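Neutral ceramidase (Pseudomonas aeruginosa, PDB 2ZWS) hydrolyses the N-acyl linkage of ceramides to sphingosine and free fatty acid, catalyses the reverse synthesis as well, and uses zinc in doing so. Local coordinates at residues Asn60-Met65 and Ala94-His99; Asp296-Phe301 and Leu490-Ser495; Val512-Pro517 and Lys622-Gln627. All coordinates share one frame; numbering follows the deposited sequence. Where two conformers were deposited one is given.

Contact 1 (Asn60-Met65 and Ala94-His99); sequences NTDLGM and AATHTH. With ZN (zinc ion), chain B; FMT (formic acid), chain E.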
loop_
_atom_site.group_PDB
_atom_site.type_symbol
_atom_site.label_atom_id
_atom_site.label_comp_id
_atom_site.label_asym_id
_atom_site.label_seq_id
_atom_site.Cartn_x
_atom_site.Cartn_y
_atom_site.Cartn_z
ATOM N N ASN A 60 -2.441 7.703 1.885
ATOM C CA ASN A 60 -2.045 6.572 1.053
ATOM C C ASN A 60 -0.867 5.845 1.720
ATOM O O ASN A 60 0.044 6.487 2.247
ATOM C CB ASN A 60 -1.661 7.007 -0.381
ATOM C CG ASN A 60 -1.650 5.850 -1.366
ATOM O OD1 ASN A 60 -2.596 5.057 -1.451
ATOM N ND2 ASN A 60 -0.602 5.794 -2.147
ATOM N N THR A 61 -0.938 4.514 1.766
ATOM C CA THR A 61 0.009 3.712 2.524
ATOM C C THR A 61 0.780 2.727 1.631
ATOM O O THR A 61 0.213 2.112 0.690
ATOM C CB THR A 61 -0.728 2.901 3.638
ATOM O OG1 THR A 61 -1.661 1.974 3.036
ATOM C CG2 THR A 61 -1.447 3.862 4.647
ATOM N N ASP A 62 2.065 2.558 1.947
ATOM C CA ASP A 62 2.910 1.584 1.261
ATOM C C ASP A 62 2.650 0.140 1.785
ATOM O O ASP A 62 3.542 -0.485 2.375
ATOM C CB ASP A 62 4.397 1.946 1.435
ATOM C CG ASP A 62 4.821 3.215 0.701
ATOM O OD1 ASP A 62 4.432 3.419 -0.469
ATOM O OD2 ASP A 62 5.631 3.981 1.274
ATOM N N LEU A 63 1.442 -0.355 1.540
ATOM C CA LEU A 63 0.979 -1.652 2.045
ATOM C C LEU A 63 0.310 -2.422 0.921
ATOM O O LEU A 63 -0.121 -1.833 -0.079
ATOM C CB LEU A 63 -0.069 -1.463 3.163
ATOM C CG LEU A 63 0.451 -0.716 4.397
ATOM C CD1 LEU A 63 -0.672 -0.405 5.340
ATOM C CD2 LEU A 63 1.528 -1.558 5.091
ATOM N N GLY A 64 0.153 -3.740 1.096
ATOM C CA GLY A 64 -0.588 -4.549 0.131
ATOM C C GLY A 64 -2.040 -4.128 0.077
ATOM O O GLY A 64 -2.668 -4.127 -0.989
ATOM N N MET A 65 -2.577 -3.747 1.238
ATOM C CA MET A 65 -3.967 -3.318 1.299
ATOM C C MET A 65 -4.224 -2.661 2.636
ATOM O O MET A 65 -3.360 -2.696 3.531
ATOM C CB MET A 65 -4.919 -4.486 1.053
ATOM C CG MET A 65 -4.592 -5.713 1.804
ATOM S SD MET A 65 -3.271 -6.823 1.143
ATOM C CE MET A 65 -3.940 -7.446 -0.384
ATOM N N ALA A 94 -5.968 4.424 1.938
ATOM C CA ALA A 94 -5.796 3.623 0.733
ATOM C C ALA A 94 -4.396 3.042 0.704
ATOM O O ALA A 94 -3.515 3.465 1.462
ATOM C CB ALA A 94 -6.060 4.467 -0.471
ATOM N N ALA A 95 -4.198 2.033 -0.132
ATOM C CA ALA A 95 -2.905 1.358 -0.212
ATOM C C ALA A 95 -2.384 1.321 -1.652
ATOM O O ALA A 95 -3.170 1.298 -2.622
ATOM C CB ALA A 95 -3.086 -0.061 0.277
ATOM N N THR A 96 -1.062 1.226 -1.761
ATOM C CA THR A 96 -0.390 1.161 -3.057
ATOM C C THR A 96 -0.421 -0.266 -3.653
ATOM O O THR A 96 -0.126 -0.449 -4.855
ATOM C CB THR A 96 1.106 1.491 -2.922
ATOM O OG1 THR A 96 1.701 0.533 -2.021
ATOM C CG2 THR A 96 1.334 2.937 -2.488
ATOM N N HIS A 97 -0.703 -1.263 -2.807
ATOM C CA HIS A 97 -0.740 -2.683 -3.233
ATOM C C HIS A 97 0.649 -3.244 -3.518
ATOM O O HIS A 97 0.824 -4.153 -4.334
ATOM C CB HIS A 97 -1.684 -2.877 -4.410
ATOM C CG HIS A 97 -2.157 -4.277 -4.602
ATOM N ND1 HIS A 97 -2.506 -5.104 -3.555
ATOM C CD2 HIS A 97 -2.470 -4.949 -5.745
ATOM C CE1 HIS A 97 -2.953 -6.255 -4.053
ATOM N NE2 HIS A 97 -2.953 -6.181 -5.377
ATOM N N THR A 98 1.659 -2.719 -2.829
ATOM C CA THR A 98 2.962 -3.399 -2.833
ATOM C C THR A 98 2.820 -4.820 -2.300
ATOM O O THR A 98 2.085 -5.043 -1.319
ATOM C CB THR A 98 4.039 -2.638 -2.012
ATOM O OG1 THR A 98 5.230 -3.425 -1.926
ATOM C CG2 THR A 98 3.562 -2.301 -0.600
ATOM N N HIS A 99 3.567 -5.755 -2.889
ATOM C CA HIS A 99 3.531 -7.143 -2.440
ATOM C C HIS A 99 4.783 -7.499 -1.640
ATOM O O HIS A 99 5.050 -8.681 -1.431
ATOM C CB HIS A 99 3.366 -8.060 -3.651
ATOM C CG HIS A 99 2.000 -8.015 -4.256
ATOM N ND1 HIS A 99 1.367 -6.837 -4.589
ATOM C CD2 HIS A 99 1.151 -9.006 -4.604
ATOM C CE1 HIS A 99 0.184 -7.108 -5.118
ATOM N NE2 HIS A 99 0.018 -8.415 -5.103
HETATM ZN ZN ZN B . -3.866 -7.683 -6.648
HETATM C C FMT E . 3.039 6.139 -2.764
HETATM O O1 FMT E . 4.033 5.360 -2.585
HETATM O O2 FMT E . 2.126 6.532 -1.970
HETATM O O HOH W 1 -4.063 3.723 -3.463
HETATM O O HOH W 2 4.279 1.138 -1.734
HETATM O O HOH W 3 -2.529 -9.112 -5.845
#
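The zinc site sits where two parallel strands end: Gly64, just past strand 55-61, holds the metal ligand His97, just past strand 91-95. Gly64 O accepts from His97 ND1 at 2.8 Å, nearly straight at 163°, in the carbonyl plane and on a lone pair. With CG anti to the backbone N (chi1 -160°), the ring gives NE2 to zinc at 2.2 Å; His204, Glu411 and Tyr448 bind the same ion. His99 CE1 lies over one face of the His97 ring, with Met65 CE at its edge; His99 NE2 is hydrogen-bonded to a zinc-bound water. Thr61 grips Ala94 O twice, its N at 2.8 Å and its OG1 at 2.9 Å, from opposite faces of the carbonyl plane. Thr96 N to Thr61 O closes the ladder, and beyond the strand ends His97 N donates to Leu63 O. Asn60, inferred to bind substrate, crosses Thr96 at about a right angle, ND2 donating to a formic acid. A water joins Asp62 OD1 to Thr96 OG1, while Asp62 OD2 accepts from Trp41 N and forms a salt bridge with Arg43. A beta-alpha-beta unit (strand 55-61, helix 68-81, strand 91-95) thus carries a metal ligand just past its second strand.

Contact 2 (Asp296-Phe301 and Leu490-Ser495); sequences DSRFRF and LPVETS. With PLM (palmitic acid), chain G.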
loop_
_atom_site.group_PDB
_atom_site.type_symbol
_atom_site.label_atom_id
_atom_site.label_comp_id
_atom_site.label_asym_id
_atom_site.label_seq_id
_atom_site.Cartn_x
_atom_site.Cartn_y
_atom_site.Cartn_z
ATOM N N ASP A 296 -16.928 18.000 0.752
ATOM C CA ASP A 296 -18.041 17.235 1.306
ATOM C C ASP A 296 -17.639 15.780 1.283
ATOM O O ASP A 296 -16.618 15.395 0.663
ATOM C CB ASP A 296 -19.300 17.451 0.442
ATOM C CG ASP A 296 -20.605 17.127 1.169
ATOM O OD1 ASP A 296 -20.610 16.761 2.362
ATOM O OD2 ASP A 296 -21.646 17.281 0.508
ATOM N N SER A 297 -18.435 14.967 1.962
ATOM C CA SER A 297 -18.159 13.536 1.939
ATOM C C SER A 297 -19.356 12.729 2.400
ATOM O O SER A 297 -20.286 13.259 3.060
ATOM C CB SER A 297 -16.964 13.229 2.844
ATOM O OG SER A 297 -17.311 13.554 4.183
ATOM N N ARG A 298 -19.323 11.435 2.059
ATOM C CA ARG A 298 -20.288 10.474 2.616
ATOM C C ARG A 298 -19.545 9.170 2.881
ATOM O O ARG A 298 -18.513 8.892 2.256
ATOM C CB ARG A 298 -21.455 10.199 1.653
ATOM C CG ARG A 298 -22.394 11.369 1.425
ATOM C CD ARG A 298 -23.228 11.754 2.661
ATOM N NE ARG A 298 -24.241 12.734 2.278
ATOM C CZ ARG A 298 -23.985 14.028 2.062
ATOM N NH1 ARG A 298 -22.754 14.508 2.201
ATOM N NH2 ARG A 298 -24.957 14.845 1.688
ATOM N N PHE A 299 -20.086 8.396 3.816
ATOM C CA PHE A 299 -19.496 7.124 4.188
ATOM C C PHE A 299 -20.596 6.221 4.714
ATOM O O PHE A 299 -21.479 6.680 5.453
ATOM C CB PHE A 299 -18.465 7.307 5.311
ATOM C CG PHE A 299 -17.938 6.011 5.863
ATOM C CD1 PHE A 299 -16.750 5.480 5.377
ATOM C CD2 PHE A 299 -18.632 5.314 6.858
ATOM C CE1 PHE A 299 -16.274 4.268 5.836
ATOM C CE2 PHE A 299 -18.140 4.117 7.339
ATOM C CZ PHE A 299 -16.974 3.592 6.835
ATOM N N ARG A 300 -20.502 4.940 4.371
ATOM C CA ARG A 300 -21.427 3.937 4.864
ATOM C C ARG A 300 -20.732 2.592 4.983
ATOM O O ARG A 300 -20.108 2.159 4.023
ATOM C CB ARG A 300 -22.561 3.780 3.827
ATOM C CG ARG A 300 -23.869 3.884 4.452
ATOM C CD ARG A 300 -24.812 2.835 3.963
ATOM N NE ARG A 300 -25.077 2.799 2.533
ATOM C CZ ARG A 300 -25.870 1.876 1.989
ATOM N NH1 ARG A 300 -26.433 0.976 2.777
ATOM N NH2 ARG A 300 -26.120 1.857 0.676
ATOM N N PHE A 301 -20.857 1.924 6.137
ATOM C CA PHE A 301 -20.650 0.474 6.173
ATOM C C PHE A 301 -21.886 -0.233 5.622
ATOM O O PHE A 301 -23.008 0.017 6.080
ATOM C CB PHE A 301 -20.359 -0.037 7.577
ATOM C CG PHE A 301 -18.940 0.202 8.044
ATOM C CD1 PHE A 301 -17.859 -0.379 7.372
ATOM C CD2 PHE A 301 -18.682 0.944 9.198
ATOM C CE1 PHE A 301 -16.551 -0.209 7.822
ATOM C CE2 PHE A 301 -17.349 1.155 9.658
ATOM C CZ PHE A 301 -16.295 0.594 8.963
ATOM N N LEU A 490 -28.630 15.557 1.935
ATOM C CA LEU A 490 -29.230 14.280 2.321
ATOM C C LEU A 490 -28.209 13.214 2.692
ATOM O O LEU A 490 -27.201 13.002 1.999
ATOM C CB LEU A 490 -30.096 13.690 1.190
ATOM C CG LEU A 490 -31.513 14.213 0.949
ATOM C CD1 LEU A 490 -32.369 13.171 0.208
ATOM C CD2 LEU A 490 -32.165 14.625 2.278
ATOM N N PRO A 491 -28.508 12.495 3.771
ATOM C CA PRO A 491 -27.672 11.445 4.348
ATOM C C PRO A 491 -27.742 10.175 3.530
ATOM O O PRO A 491 -28.693 9.976 2.771
ATOM C CB PRO A 491 -28.307 11.185 5.713
ATOM C CG PRO A 491 -29.496 12.007 5.806
ATOM C CD PRO A 491 -29.741 12.728 4.559
ATOM N N VAL A 492 -26.729 9.323 3.662
ATOM C CA VAL A 492 -26.831 7.985 3.109
ATOM C C VAL A 492 -27.508 7.125 4.176
ATOM O O VAL A 492 -27.712 7.588 5.298
ATOM C CB VAL A 492 -25.452 7.426 2.675
ATOM C CG1 VAL A 492 -24.956 8.188 1.442
ATOM C CG2 VAL A 492 -24.459 7.532 3.810
ATOM N N GLU A 493 -27.837 5.883 3.846
ATOM C CA GLU A 493 -28.507 5.027 4.832
ATOM C C GLU A 493 -27.597 4.688 6.012
ATOM O O GLU A 493 -26.367 4.711 5.888
ATOM C CB GLU A 493 -29.177 3.794 4.201
ATOM C CG GLU A 493 -28.510 3.124 3.007
ATOM C CD GLU A 493 -28.612 3.882 1.686
ATOM O OE1 GLU A 493 -29.281 3.367 0.746
ATOM O OE2 GLU A 493 -27.988 4.966 1.560
ATOM N N THR A 494 -28.198 4.425 7.173
ATOM C CA THR A 494 -27.418 4.212 8.393
ATOM C C THR A 494 -26.431 3.072 8.197
ATOM O O THR A 494 -26.745 2.071 7.566
ATOM C CB THR A 494 -28.307 3.897 9.607
ATOM O OG1 THR A 494 -29.186 2.822 9.269
ATOM C CG2 THR A 494 -29.130 5.120 10.002
ATOM N N SER A 495 -25.221 3.249 8.724
ATOM C CA SER A 495 -24.189 2.212 8.613
ATOM C C SER A 495 -24.574 0.961 9.382
ATOM O O SER A 495 -25.171 1.028 10.445
ATOM C CB SER A 495 -22.879 2.705 9.200
ATOM O OG SER A 495 -22.146 3.441 8.259
HETATM C C1 PLM G . -25.653 15.705 5.318
HETATM O O1 PLM G . -24.640 16.321 5.740
HETATM O O2 PLM G . -26.184 16.067 4.240
HETATM C C2 PLM G . -26.229 14.549 6.099
HETATM C C3 PLM G . -25.116 13.557 6.426
HETATM C C4 PLM G . -25.630 12.466 7.357
HETATM C C5 PLM G . -25.772 12.892 8.816
HETATM C C6 PLM G . -25.971 11.644 9.671
HETATM C C7 PLM G . -27.447 11.389 9.954
HETATM C C8 PLM G . -27.996 10.210 9.162
HETATM C C9 PLM G . -29.404 9.849 9.631
HETATM C CA PLM G . -30.399 9.797 8.478
HETATM C CB PLM G . -30.551 8.377 7.939
HETATM C CC PLM G . -30.489 8.385 6.416
HETATM C CD PLM G . -31.748 7.782 5.801
HETATM C CE PLM G . -31.913 8.178 4.338
HETATM C CF PLM G . -31.250 7.174 3.398
HETATM C CG PLM G . -32.153 5.978 3.114
HETATM O O HOH W 4 -23.850 5.996 7.173
#
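Arg298 takes hold of Leu490 O side-on, with NE at 3.0 Å and NH2 at 2.9 Å. Both nitrogens come from the same face of the carbonyl, and its oxygen lies close to the guanidinium plane. The third nitrogen, NH1, turns back to its own strand: it donates to Ser297 O and forms a salt bridge with Asp296, through weak hydrogen bonds, so the flat group is held along its edge from two directions. A bend at chi2 (-68°) swings the guanidinium round to that position. Over one of its faces lies the carboxyl end of a bound palmitic acid, NH2 being 3.1 Å from its O2. At the far end of the contact, Ser495 OG accepts from Phe301 N at 2.9 Å. Close to Ser495 a water lies within hydrogen-bonding distance of both Phe299 O and Glu493 O, linking the two segments.

Strand 295-303 is an outermost strand of a four-stranded mixed sheet, paired with strand 392-400; the irregular run 490-495, after helix 471-488, lies alongside it without making a regular ladder.

Arg300 NH2 and Glu493 OE1 form a salt bridge at 3.5 Å, the oxygen well out of the guanidinium plane so that no N-H points at it. The two flat groups stack 13° apart, with Glu493 CG 3.0 Å from Arg300 NH1 and over the guanidinium face. Val492 spreads its two methyls: CG1 rests 4.0 Å from Arg298 CB, and CG2 meets Phe299 O and Arg300 CG. Pro491 turns to the lipid, its CB 3.4 Å from palmitic acid C4.

Contact 3 (Val512-Pro517 and Lys622-Gln627); sequences VVADDP and KNFWTQ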
loop_
_atom_site.group_PDB
_atom_site.type_symbol
_atom_site.label_atom_id
_atom_site.label_comp_id
_atom_site.label_asym_id
_atom_site.label_seq_id
_atom_site.Cartn_x
_atom_site.Cartn_y
_atom_site.Cartn_z
ATOM N N VAL A 512 10.800 -14.406 18.749
ATOM C CA VAL A 512 12.214 -14.452 19.088
ATOM C C VAL A 512 12.376 -15.107 20.448
ATOM O O VAL A 512 11.860 -14.602 21.439
ATOM C CB VAL A 512 12.802 -13.035 19.178
ATOM C CG1 VAL A 512 14.305 -13.102 19.407
ATOM C CG2 VAL A 512 12.478 -12.211 17.909
ATOM N N VAL A 513 13.085 -16.238 20.481
ATOM C CA VAL A 513 13.415 -16.932 21.739
ATOM C C VAL A 513 14.480 -16.123 22.484
ATOM O O VAL A 513 14.292 -15.745 23.654
ATOM C CB VAL A 513 13.936 -18.363 21.453
ATOM C CG1 VAL A 513 14.415 -19.061 22.730
ATOM C CG2 VAL A 513 12.861 -19.195 20.738
ATOM N N ALA A 514 15.583 -15.821 21.799
ATOM C CA ALA A 514 16.668 -15.036 22.377
ATOM C C ALA A 514 17.751 -14.849 21.316
ATOM O O ALA A 514 17.759 -15.549 20.273
ATOM C CB ALA A 514 17.251 -15.748 23.605
ATOM N N ASP A 515 18.623 -13.876 21.571
ATOM C CA ASP A 515 19.808 -13.634 20.745
ATOM C C ASP A 515 21.074 -13.862 21.546
ATOM O O ASP A 515 21.149 -13.503 22.730
ATOM C CB ASP A 515 19.846 -12.182 20.268
ATOM C CG ASP A 515 18.615 -11.790 19.476
ATOM O OD1 ASP A 515 18.522 -12.171 18.296
ATOM O OD2 ASP A 515 17.755 -11.093 20.037
ATOM N N ASP A 516 22.088 -14.379 20.867
ATOM C CA ASP A 516 23.445 -14.423 21.384
ATOM C C ASP A 516 24.370 -13.901 20.295
ATOM O O ASP A 516 24.075 -14.078 19.101
ATOM C CB ASP A 516 23.831 -15.860 21.699
ATOM C CG ASP A 516 23.062 -16.421 22.875
ATOM O OD1 ASP A 516 22.249 -17.341 22.649
ATOM O OD2 ASP A 516 23.272 -15.936 24.011
ATOM N N PRO A 517 25.507 -13.294 20.689
ATOM C CA PRO A 517 26.484 -12.901 19.690
ATOM C C PRO A 517 27.172 -14.135 19.113
ATOM O O PRO A 517 27.006 -15.254 19.640
ATOM C CB PRO A 517 27.496 -12.047 20.467
ATOM C CG PRO A 517 27.003 -11.991 21.894
ATOM C CD PRO A 517 25.947 -13.004 22.071
ATOM N N LYS A 622 17.767 -9.669 22.331
ATOM C CA LYS A 622 16.926 -10.159 23.441
ATOM C C LYS A 622 17.699 -11.164 24.327
ATOM O O LYS A 622 18.308 -12.119 23.814
ATOM C CB LYS A 622 15.671 -10.852 22.892
ATOM C CG LYS A 622 14.657 -11.312 23.973
ATOM C CD LYS A 622 13.544 -12.142 23.329
ATOM C CE LYS A 622 12.592 -12.692 24.367
ATOM N NZ LYS A 622 11.350 -13.245 23.725
ATOM N N ASN A 623 17.668 -10.946 25.647
ATOM C CA ASN A 623 18.296 -11.874 26.620
ATOM C C ASN A 623 17.346 -13.033 26.941
ATOM O O ASN A 623 16.190 -12.792 27.290
ATOM C CB ASN A 623 18.608 -11.099 27.896
ATOM C CG ASN A 623 19.402 -11.923 28.930
ATOM O OD1 ASN A 623 18.870 -12.826 29.596
ATOM N ND2 ASN A 623 20.673 -11.579 29.084
ATOM N N PHE A 624 17.808 -14.283 26.827
ATOM C CA PHE A 624 16.916 -15.440 27.030
ATOM C C PHE A 624 16.325 -15.493 28.432
ATOM O O PHE A 624 15.128 -15.788 28.634
ATOM C CB PHE A 624 17.670 -16.754 26.774
ATOM C CG PHE A 624 16.837 -18.004 27.011
ATOM C CD1 PHE A 624 15.841 -18.389 26.112
ATOM C CD2 PHE A 624 17.071 -18.805 28.120
ATOM C CE1 PHE A 624 15.085 -19.556 26.328
ATOM C CE2 PHE A 624 16.321 -19.959 28.353
ATOM C CZ PHE A 624 15.329 -20.343 27.455
ATOM N N TRP A 625 17.171 -15.159 29.391
ATOM C CA TRP A 625 16.896 -15.337 30.826
ATOM C C TRP A 625 15.953 -14.278 31.386
ATOM O O TRP A 625 15.039 -14.569 32.184
ATOM C CB TRP A 625 18.217 -15.306 31.613
ATOM C CG TRP A 625 19.168 -16.410 31.225
ATOM C CD1 TRP A 625 19.228 -17.668 31.767
ATOM C CD2 TRP A 625 20.175 -16.369 30.197
ATOM N NE1 TRP A 625 20.214 -18.404 31.148
ATOM C CE2 TRP A 625 20.809 -17.634 30.182
ATOM C CE3 TRP A 625 20.603 -15.388 29.290
ATOM C CZ2 TRP A 625 21.847 -17.944 29.297
ATOM C CZ3 TRP A 625 21.644 -15.697 28.408
ATOM C CH2 TRP A 625 22.253 -16.965 28.424
ATOM N N THR A 626 16.204 -13.030 30.993
ATOM C CA THR A 626 15.450 -11.899 31.524
ATOM C C THR A 626 14.345 -11.438 30.570
ATOM O O THR A 626 13.411 -10.748 30.979
ATOM C CB THR A 626 16.373 -10.705 31.804
ATOM O OG1 THR A 626 16.836 -10.156 30.559
ATOM C CG2 THR A 626 17.561 -11.124 32.670
ATOM N N GLN A 627 14.489 -11.838 29.302
ATOM C CA GLN A 627 13.647 -11.379 28.191
ATOM C C GLN A 627 13.816 -9.886 27.866
ATOM O O GLN A 627 13.057 -9.319 27.058
ATOM C CB GLN A 627 12.175 -11.786 28.397
ATOM C CG GLN A 627 11.979 -13.297 28.427
ATOM C CD GLN A 627 10.615 -13.717 28.941
ATOM O OE1 GLN A 627 9.732 -12.892 29.119
ATOM N NE2 GLN A 627 10.443 -15.013 29.179
HETATM O O HOH W 5 20.239 -14.870 25.359
#
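Hydrogen bonds at three points tie Lys622 to the loop 512-517. Asp515 N donates to Lys622 O at 2.9 Å, almost straight at 175° and in the carbonyl plane. In return Lys622 N reaches Asp515 OD2 at 2.7 Å, on the anti lone pair of that oxygen. The carboxylate has further partners, with Asn551 also at OD2 and His548 N at OD1, so several donors fix its rotation. The third bond comes from the ammonium group: with the side chain fully extended, Lys622 NZ arrives 2.7 Å from Val512 O, nearly along the C=O axis. A water adds a bridge, donating to Asp515 O and accepting from Phe624 N.

The loop 512-517 meets the connection between strands 611-622 and 629-642, antiparallel neighbours in one sheet of what is probably the beta-sandwich of the C-terminal part. That connection turns through an Asx motif, Asn623 OD1 accepting from Thr626 N at 3.0 Å.

Apolar contacts gather at the surface. Ala514 CB presses on Phe624 CB at 3.4 Å, and Val513 CG1 lies 3.7 Å from Phe624 CE1, at the edge of the ring; Val513 and Phe624 run side by side, pointing the same way. Val512 CG1 passes the Lys622 chain at CD in the opposite sense.

The three contacts follow one another along the chain and nowhere touch. Contact 1, almost at the centre of the chain, alone carries a zinc ligand. Contact 2 lies about 25 Å away between centres, with nearest atoms about 11 Å apart; helix 68-81, which connects the strands of contact 1, touches Phe301 of contact 2, whose side chain comes about 4 Å from that of Gln68, inferred to bind substrate. Contact 2 also joins the N-terminal and C-terminal parts of the protein, and palmitic acid lies against it. Contact 3 is within the C-terminal part, about 33 Å from contact 1 and about 51 Å from contact 2 between centres; its 622-627 segment belongs to the region required for correct folding and localization.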